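PDB 4XGU: putative pachytene checkpoint protein 2 from Caenorhabditis elegans, which is an AAA+ ATPase of the PCH2 subfamily that binds and hydrolyses ATP to remodel proteins and probably plays a role in meiotic chromosome recombination. Local coordinates for residues 173-179 and 293-299. Residues are numbered along the deposited sequence; the frame is centred on the assembly and turned at random.
Sequences RLILLTG and VLILCTS
Ile175, Leu177 and Gly179 donate backbone N-H bonds to the carbonyls of Ile295, Cys297 and Ser299, joining two neighbouring parallel strands in the central sheet of the AAA+ ATPase core. Strand 174-178 leads into the P-loop, which begins at Gly179; strand 315-318 flanks it on its other edge, and strand 245-251 lies beyond 293-299. Six N-H...O bonds run up the ladder. The Ile295 N to Arg173 O bond is nearly straight (177°), the Leu177 N to Cys297 O bond is 2.9 Å long, and the Gly179 N to Ser299 O bond is longer, at 3.3 Å. A CA-H...O contact from Thr298 CA to Leu177 O (3.2 Å) gives that carbonyl a second partner besides Ser299 N.

Leu174, Leu176, Ile295 and Cys297 share one face. With its CG1 wedged between backbone N and carbonyl carbon (chi1 57°), Ile295 sends CD1 across to Leu174 CD1, 3.5 Å away; Ile284 of helix 275-288 packs on both residues. Leu176 CD1 meets Cys297 CB. Cutting Leu174 back to an alanine removes CG and both methyls, which is likely to strip Ile295 CD1 of its closest contact across the strands and to open a gap under helix 275-288.

On the face of Ile175 and Leu296, the two side chains lie alongside each other, Ile175 CG2 sitting 3.6 Å from Leu296 CG, while Leu177 and Leu296 pack against helix 185-199, which begins at the end of the P-loop. On this face too, the side chain of Thr298 lies about 4 Å from the bound ADP, its OG1 weakly hydrogen-bonded to Lys185 NZ of the predicted ATP site.

At the start of the ladder, where Arg173 O takes the first bond, the bent side chain of Arg173 runs past strand 293-299: its NE bonds to Arg288 O, and its CG lies 3.1 Å from Val293 O.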
loop_
_atom_site.group_PDB
_atom_site.type_symbol
_atom_site.label_atom_id
_atom_site.label_comp_id
_atom_site.label_asym_id
_atom_site.label_seq_id
_atom_site.Cartn_x
_atom_site.Cartn_y
_atom_site.Cartn_z
ATOM N N ARG B 173 -12.072 33.362 3.201
ATOM C CA ARG B 173 -13.333 33.203 3.929
ATOM C C ARG B 173 -13.357 31.939 4.781
ATOM O O ARG B 173 -14.423 31.478 5.187
ATOM C CB ARG B 173 -14.528 33.194 2.967
ATOM C CG ARG B 173 -15.503 34.334 3.184
ATOM C CD ARG B 173 -15.273 35.468 2.205
ATOM N NE ARG B 173 -15.643 35.098 0.842
ATOM C CZ ARG B 173 -15.546 35.915 -0.202
ATOM N NH1 ARG B 173 -15.090 37.149 -0.036
ATOM N NH2 ARG B 173 -15.902 35.498 -1.410
ATOM N N LEU B 174 -12.180 31.383 5.052
ATOM C CA LEU B 174 -12.065 30.213 5.917
ATOM C C LEU B 174 -11.174 30.545 7.104
ATOM O O LEU B 174 -10.195 31.274 6.966
ATOM C CB LEU B 174 -11.510 29.012 5.138
ATOM C CG LEU B 174 -11.526 27.623 5.797
ATOM C CD1 LEU B 174 -11.625 26.533 4.744
ATOM C CD2 LEU B 174 -10.295 27.388 6.658
ATOM N N ILE B 175 -11.512 30.011 8.270
ATOM C CA ILE B 175 -10.680 30.192 9.454
ATOM C C ILE B 175 -10.496 28.858 10.180
ATOM O O ILE B 175 -11.431 28.066 10.282
ATOM C CB ILE B 175 -11.281 31.241 10.408
ATOM C CG1 ILE B 175 -10.542 31.241 11.745
ATOM C CG2 ILE B 175 -12.761 30.981 10.619
ATOM C CD1 ILE B 175 -11.234 32.033 12.827
ATOM N N LEU B 176 -9.283 28.616 10.669
ATOM C CA LEU B 176 -8.941 27.353 11.309
ATOM C C LEU B 176 -8.402 27.539 12.727
ATOM O O LEU B 176 -7.433 28.264 12.943
ATOM C CB LEU B 176 -7.914 26.607 10.458
ATOM C CG LEU B 176 -7.358 25.287 10.983
ATOM C CD1 LEU B 176 -8.421 24.211 10.944
ATOM C CD2 LEU B 176 -6.146 24.878 10.167
ATOM N N LEU B 177 -9.039 26.877 13.688
ATOM C CA LEU B 177 -8.567 26.862 15.070
ATOM C C LEU B 177 -8.055 25.473 15.423
ATOM O O LEU B 177 -8.737 24.479 15.176
ATOM C CB LEU B 177 -9.684 27.264 16.029
ATOM C CG LEU B 177 -10.306 28.649 15.843
ATOM C CD1 LEU B 177 -11.489 28.824 16.784
ATOM C CD2 LEU B 177 -9.271 29.733 16.078
ATOM N N THR B 178 -6.854 25.390 15.986
ATOM C CA THR B 178 -6.302 24.094 16.368
ATOM C C THR B 178 -5.778 24.095 17.800
ATOM O O THR B 178 -5.504 25.150 18.373
ATOM C CB THR B 178 -5.165 23.659 15.428
ATOM O OG1 THR B 178 -4.061 24.561 15.562
ATOM C CG2 THR B 178 -5.634 23.642 13.979
ATOM N N GLY B 179 -5.643 22.901 18.368
ATOM C CA GLY B 179 -5.157 22.740 19.725
ATOM C C GLY B 179 -5.708 21.481 20.365
ATOM O O GLY B 179 -6.413 20.710 19.715
ATOM N N VAL B 293 -20.838 34.479 3.201
ATOM C CA VAL B 293 -20.605 33.184 3.824
ATOM C C VAL B 293 -19.298 33.188 4.607
ATOM O O VAL B 293 -18.353 33.875 4.235
ATOM C CB VAL B 293 -20.576 32.062 2.768
ATOM C CG1 VAL B 293 -20.232 30.736 3.401
ATOM C CG2 VAL B 293 -21.913 31.971 2.059
ATOM N N LEU B 294 -19.251 32.434 5.700
ATOM C CA LEU B 294 -18.037 32.314 6.491
ATOM C C LEU B 294 -17.934 30.918 7.094
ATOM O O LEU B 294 -18.846 30.470 7.790
ATOM C CB LEU B 294 -18.019 33.374 7.588
ATOM C CG LEU B 294 -16.689 33.588 8.296
ATOM C CD1 LEU B 294 -15.630 33.948 7.277
ATOM C CD2 LEU B 294 -16.838 34.685 9.327
ATOM N N ILE B 295 -16.831 30.227 6.829
ATOM C CA ILE B 295 -16.682 28.858 7.315
ATOM C C ILE B 295 -15.594 28.750 8.384
ATOM O O ILE B 295 -14.490 29.276 8.227
ATOM C CB ILE B 295 -16.388 27.884 6.154
ATOM C CG1 ILE B 295 -15.134 28.299 5.394
ATOM C CG2 ILE B 295 -17.552 27.859 5.180
ATOM C CD1 ILE B 295 -14.955 27.562 4.083
ATOM N N LEU B 296 -15.925 28.078 9.481
ATOM C CA LEU B 296 -15.014 27.956 10.614
ATOM C C LEU B 296 -14.703 26.494 10.911
ATOM O O LEU B 296 -15.605 25.662 10.983
ATOM C CB LEU B 296 -15.605 28.625 11.860
ATOM C CG LEU B 296 -16.000 30.103 11.785
ATOM C CD1 LEU B 296 -17.435 30.276 11.311
ATOM C CD2 LEU B 296 -15.798 30.765 13.132
ATOM N N CYS B 297 -13.422 26.189 11.088
ATOM C CA CYS B 297 -12.988 24.819 11.338
ATOM C C CYS B 297 -12.223 24.701 12.654
ATOM O O CYS B 297 -11.530 25.631 13.068
ATOM C CB CYS B 297 -12.115 24.322 10.185
ATOM S SG CYS B 297 -12.902 24.413 8.562
ATOM N N THR B 298 -12.354 23.553 13.308
ATOM C CA THR B 298 -11.592 23.280 14.517
ATOM C C THR B 298 -10.954 21.897 14.429
ATOM O O THR B 298 -11.584 20.945 13.974
ATOM C CB THR B 298 -12.471 23.378 15.785
ATOM O OG1 THR B 298 -11.754 22.856 16.910
ATOM C CG2 THR B 298 -13.754 22.590 15.613
ATOM N N SER B 299 -9.697 21.793 14.846
ATOM C CA SER B 299 -8.991 20.516 14.826
ATOM C C SER B 299 -8.473 20.154 16.217
ATOM O O SER B 299 -7.617 20.843 16.769
ATOM C CB SER B 299 -7.835 20.560 13.825
ATOM O OG SER B 299 -7.192 19.302 13.731
#